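Local coordinates for protein ninB (Enterobacteria phage lambda, PDB 1PC6) that probably acts as a recombination mediator in phage lambda, helping to initiate genetic exchange much as the bacterial RecFOR proteins do, at residues L49-G54 with A69-K73; L80-D84 with V96-S100. All coordinates share one frame; numbering follows the deposited sequence.

Contact 1. Residues L49-G54 with A69-K73. With BME (beta-mercaptoethanol), chain C.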
# COMPACT_ATOMS: atom_id res chain seq x y z
N LEU A 49 12.00 -0.77 6.18
CA LEU A 49 10.98 -0.03 6.94
C LEU A 49 10.10 -0.96 7.76
O LEU A 49 9.90 -0.77 8.96
CB LEU A 49 10.08 0.78 6.01
CG LEU A 49 8.75 1.25 6.63
CD1 LEU A 49 8.91 2.63 7.28
CD2 LEU A 49 7.68 1.32 5.56
N TRP A 50 9.55 -1.98 7.11
CA TRP A 50 8.68 -2.90 7.80
C TRP A 50 9.35 -3.82 8.78
O TRP A 50 8.70 -4.37 9.65
CB TRP A 50 7.85 -3.69 6.80
CG TRP A 50 6.83 -2.83 6.17
CD1 TRP A 50 6.91 -2.22 4.96
CD2 TRP A 50 5.63 -2.36 6.78
NE1 TRP A 50 5.84 -1.38 4.78
CE2 TRP A 50 5.04 -1.45 5.89
CE3 TRP A 50 5.00 -2.61 8.01
CZ2 TRP A 50 3.84 -0.79 6.18
CZ3 TRP A 50 3.82 -1.95 8.29
CH2 TRP A 50 3.25 -1.05 7.38
N ALA A 51 10.65 -4.00 8.63
CA ALA A 51 11.37 -4.85 9.57
C ALA A 51 11.58 -4.03 10.84
O ALA A 51 11.56 -4.57 11.94
CB ALA A 51 12.71 -5.27 8.98
N CYS A 52 11.77 -2.72 10.66
CA CYS A 52 11.95 -1.79 11.78
C CYS A 52 10.67 -1.70 12.55
O CYS A 52 10.63 -1.97 13.75
CB CYS A 52 12.29 -0.40 11.28
SG CYS A 52 13.82 -0.32 10.43
N LEU A 53 9.62 -1.28 11.85
CA LEU A 53 8.31 -1.15 12.44
C LEU A 53 7.98 -2.44 13.18
O LEU A 53 7.50 -2.40 14.31
CB LEU A 53 7.27 -0.86 11.35
CG LEU A 53 7.55 0.41 10.55
CD1 LEU A 53 6.42 0.68 9.58
CD2 LEU A 53 7.71 1.59 11.48
N GLY A 54 8.26 -3.58 12.56
CA GLY A 54 7.97 -4.85 13.19
C GLY A 54 8.73 -5.04 14.48
O GLY A 54 8.16 -5.46 15.48
N ALA A 69 2.90 -2.99 13.38
CA ALA A 69 3.71 -2.17 12.48
C ALA A 69 2.95 -1.03 11.83
O ALA A 69 3.46 0.09 11.73
CB ALA A 69 4.35 -3.04 11.41
N GLU A 70 1.73 -1.29 11.37
CA GLU A 70 0.94 -0.27 10.71
C GLU A 70 0.68 0.89 11.64
O GLU A 70 0.87 2.05 11.28
CB GLU A 70 -0.39 -0.84 10.23
CG GLU A 70 -0.27 -2.09 9.37
CD GLU A 70 -1.45 -2.27 8.42
OE1 GLU A 70 -1.62 -1.40 7.54
OE2 GLU A 70 -2.20 -3.26 8.57
N SER A 71 0.25 0.56 12.85
CA SER A 71 -0.03 1.56 13.86
C SER A 71 1.22 2.37 14.17
O SER A 71 1.14 3.58 14.39
CB SER A 71 -0.56 0.89 15.13
OG SER A 71 -1.74 0.14 14.88
N TRP A 72 2.39 1.72 14.21
CA TRP A 72 3.63 2.44 14.50
C TRP A 72 4.03 3.36 13.34
O TRP A 72 4.68 4.38 13.55
CB TRP A 72 4.78 1.47 14.81
CG TRP A 72 4.91 1.09 16.27
CD1 TRP A 72 4.62 -0.12 16.83
CD2 TRP A 72 5.36 1.93 17.34
NE1 TRP A 72 4.87 -0.09 18.18
CE2 TRP A 72 5.32 1.16 18.52
CE3 TRP A 72 5.80 3.26 17.42
CZ2 TRP A 72 5.71 1.67 19.76
CZ3 TRP A 72 6.18 3.76 18.66
CH2 TRP A 72 6.13 2.97 19.81
N LYS A 73 3.64 3.00 12.11
CA LYS A 73 3.98 3.85 10.97
C LYS A 73 3.27 5.18 11.16
O LYS A 73 3.84 6.24 10.93
CB LYS A 73 3.55 3.18 9.66
CG LYS A 73 4.07 3.90 8.41
CD LYS A 73 3.94 3.04 7.16
CE LYS A 73 2.50 2.92 6.63
NZ LYS A 73 2.08 4.07 5.77
C1 BME C . 1.55 6.40 7.73
C2 BME C . 0.78 7.43 8.57
O1 BME C . 1.39 5.11 8.28
S2 BME C . -0.99 7.02 8.57
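Trp50 meets Ala69 with the rim of its indole rather than a face: the methyl CB of Ala69 lies near the ring plane, 3.3 Å from Trp50 CZ3. The setting is a near-orthogonal helix pair, 43-59 against 69-80, whose short segments cross at 99° with axes 8.8 Å apart. Ala69, with only a methyl group, sits where the helices meet and is touched by both Trp50 and Leu53, its CB lying 3.6 Å from Leu53 CB. One face of the indole is taken by its own helix, with Leu49 CD2 and then Leu53 CD1 resting over it toward the rim. No hydrogen bond joins the two segments, so apolar packing carries the contact. Leu49 and Leu53 also pack on Ile116 of helix 106-122. Glu70 CG comes near Trp50 CH2, while the Glu70 carboxylate forms a salt bridge with Arg103 of the second subunit. Lys73 CB, placed by the backbone, lies 3.8 Å from Leu53 CD1. Beyond it CG stands anti to the backbone N (chi1 -171°), and the chain is carried on until CD is 4.0 Å from Trp50 CZ2. Its last two torsions bend the chain, and the ammonium reaches Thr101 OG1 as well as a beta-mercaptoethanol, probably from the crystallisation liquor, where Lys73 NZ makes a weak hydrogen bond to O1 at 2.8 Å.

Contact 2. Residues L80-D84 with V96-S100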
# COMPACT_ATOMS: atom_id res chain seq x y z
N LEU A 80 6.43 13.58 11.96
CA LEU A 80 7.05 14.38 10.91
C LEU A 80 6.05 15.32 10.24
O LEU A 80 6.32 16.52 10.10
CB LEU A 80 7.68 13.47 9.84
CG LEU A 80 8.98 12.71 10.13
CD1 LEU A 80 9.78 13.43 11.23
CD2 LEU A 80 8.68 11.27 10.53
N LYS A 81 4.91 14.79 9.84
CA LYS A 81 3.90 15.60 9.18
C LYS A 81 2.57 15.52 9.93
O LYS A 81 2.10 14.42 10.23
CB LYS A 81 3.72 15.12 7.74
CG LYS A 81 4.89 14.28 7.22
CD LYS A 81 5.21 14.53 5.73
CE LYS A 81 4.00 14.29 4.82
NZ LYS A 81 4.12 14.98 3.49
N GLN A 82 1.99 16.68 10.22
CA GLN A 82 0.72 16.77 10.93
C GLN A 82 -0.37 15.98 10.24
O GLN A 82 -0.51 16.06 9.02
CB GLN A 82 0.23 18.20 11.04
CG GLN A 82 1.16 19.14 11.77
CD GLN A 82 0.40 20.27 12.43
OE1 GLN A 82 -0.48 20.88 11.81
NE2 GLN A 82 0.72 20.56 13.69
N GLN A 83 -1.15 15.25 11.02
CA GLN A 83 -2.23 14.46 10.45
C GLN A 83 -3.32 15.40 9.97
O GLN A 83 -3.63 16.36 10.66
CB GLN A 83 -2.80 13.52 11.51
CG GLN A 83 -1.82 12.48 11.98
CD GLN A 83 -2.51 11.39 12.77
OE1 GLN A 83 -3.05 11.64 13.84
NE2 GLN A 83 -2.49 10.17 12.24
N ASP A 84 -3.90 15.14 8.80
CA ASP A 84 -4.98 16.00 8.30
C ASP A 84 -6.32 15.60 8.90
O ASP A 84 -6.51 14.45 9.27
CB ASP A 84 -5.08 15.95 6.77
CG ASP A 84 -4.04 16.82 6.09
OD1 ASP A 84 -3.53 17.75 6.75
OD2 ASP A 84 -3.74 16.60 4.90
N VAL A 96 -9.63 11.84 11.21
CA VAL A 96 -8.26 12.31 11.11
C VAL A 96 -7.48 11.33 10.26
O VAL A 96 -7.56 10.12 10.48
CB VAL A 96 -7.62 12.43 12.50
CG1 VAL A 96 -6.13 12.68 12.36
CG2 VAL A 96 -8.27 13.55 13.27
N ILE A 97 -6.75 11.85 9.29
CA ILE A 97 -6.00 11.02 8.37
C ILE A 97 -4.50 11.26 8.46
O ILE A 97 -4.05 12.41 8.45
CB ILE A 97 -6.43 11.30 6.91
CG1 ILE A 97 -7.95 11.20 6.79
CG2 ILE A 97 -5.68 10.38 5.94
CD1 ILE A 97 -8.48 11.60 5.45
N GLY A 98 -3.74 10.17 8.53
CA GLY A 98 -2.30 10.29 8.58
C GLY A 98 -1.75 10.54 7.17
O GLY A 98 -2.51 10.51 6.20
N GLN A 99 -0.45 10.81 7.06
CA GLN A 99 0.15 11.06 5.76
C GLN A 99 0.56 9.76 5.09
O GLN A 99 0.96 8.81 5.76
CB GLN A 99 1.39 11.95 5.90
CG GLN A 99 1.11 13.31 6.52
CD GLN A 99 -0.03 14.04 5.84
OE1 GLN A 99 -0.10 14.09 4.61
NE2 GLN A 99 -0.91 14.62 6.64
N SER A 100 0.46 9.73 3.77
CA SER A 100 0.81 8.54 3.00
C SER A 100 2.31 8.36 2.87
O SER A 100 3.01 9.25 2.37
CB SER A 100 0.18 8.62 1.61
OG SER A 100 0.61 7.53 0.81
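Asp84 and Ile97 form an antiparallel hydrogen-bonded pair at the open end of a beta-hairpin, and they show how the base of a hairpin can be closed by backbone bonds and side-chain packing together. The bond from Ile97 N to Asp84 O is nearly straight at 170°, whereas the return bond, Asp84 N to Ile97 O at 2.8 Å, is weak. The carbonyl of Asp84 also receives a CA-H...O contact from Val96, so two donors converge on one oxygen. Next to this pair Gln83 and Val96 cross at about a right angle, Gln83 CB lying 3.5 Å from Val96 CG1. Beyond CG the Gln83 chain runs extended, and its amide reaches the second subunit, where OE1 takes the backbone N-H of Val96 of the second subunit and NE2 gives to the carbonyl oxygen of that same residue.

The packed side continues past the strands at Gln99. Lys81 crosses the Gln99 chain at about a right angle, an aliphatic contact in which Lys81 CB lies 3.4 Å from Gln99 CG. Gln99 bends at chi2 (-51°), turning its amide back across the gap so that NE2 reaches Gln82 O at 2.8 Å; the N-H points only roughly at its acceptor, at 129°, and the bond is weak. The looser side holds the Asp84 carboxylate, almost perpendicular to that amide, with Asp84 OD2 3.9 Å from Gln99 NE2 and no bond between them. The Gln82 side chain points away from the partner segment and is exposed.

Around this base, Lys81 NZ forms a salt bridge with Glu108 of helix 106-122, and Ser100 OG hydrogen-bonds to Arg103 N in the loop that follows. Helix 69-80 leads in; strand 84-87 runs out from the base and 94-97 comes back to it.

Overall arrangement
From the N terminus, the chain first passes through strands and helix 11-22 before entering helix 43-59. Contact 1 closes the loop between residues 54 and 69, bringing helix 69-80 back across the preceding helix. Helix 69-80 then delivers the chain directly to contact 2, which closes the hairpin of strands 84-87 and 94-97. The two loops follow in series, neither nesting nor crossing, and their centres lie 16 Å apart. Contact 1 belongs to the helical body, while contact 2 roots a projecting hairpin on it. Both reach the second subunit: across the subunit boundary Glu70 of one chain makes a hydrogen bond, weak in one copy, to Ser100 of the other.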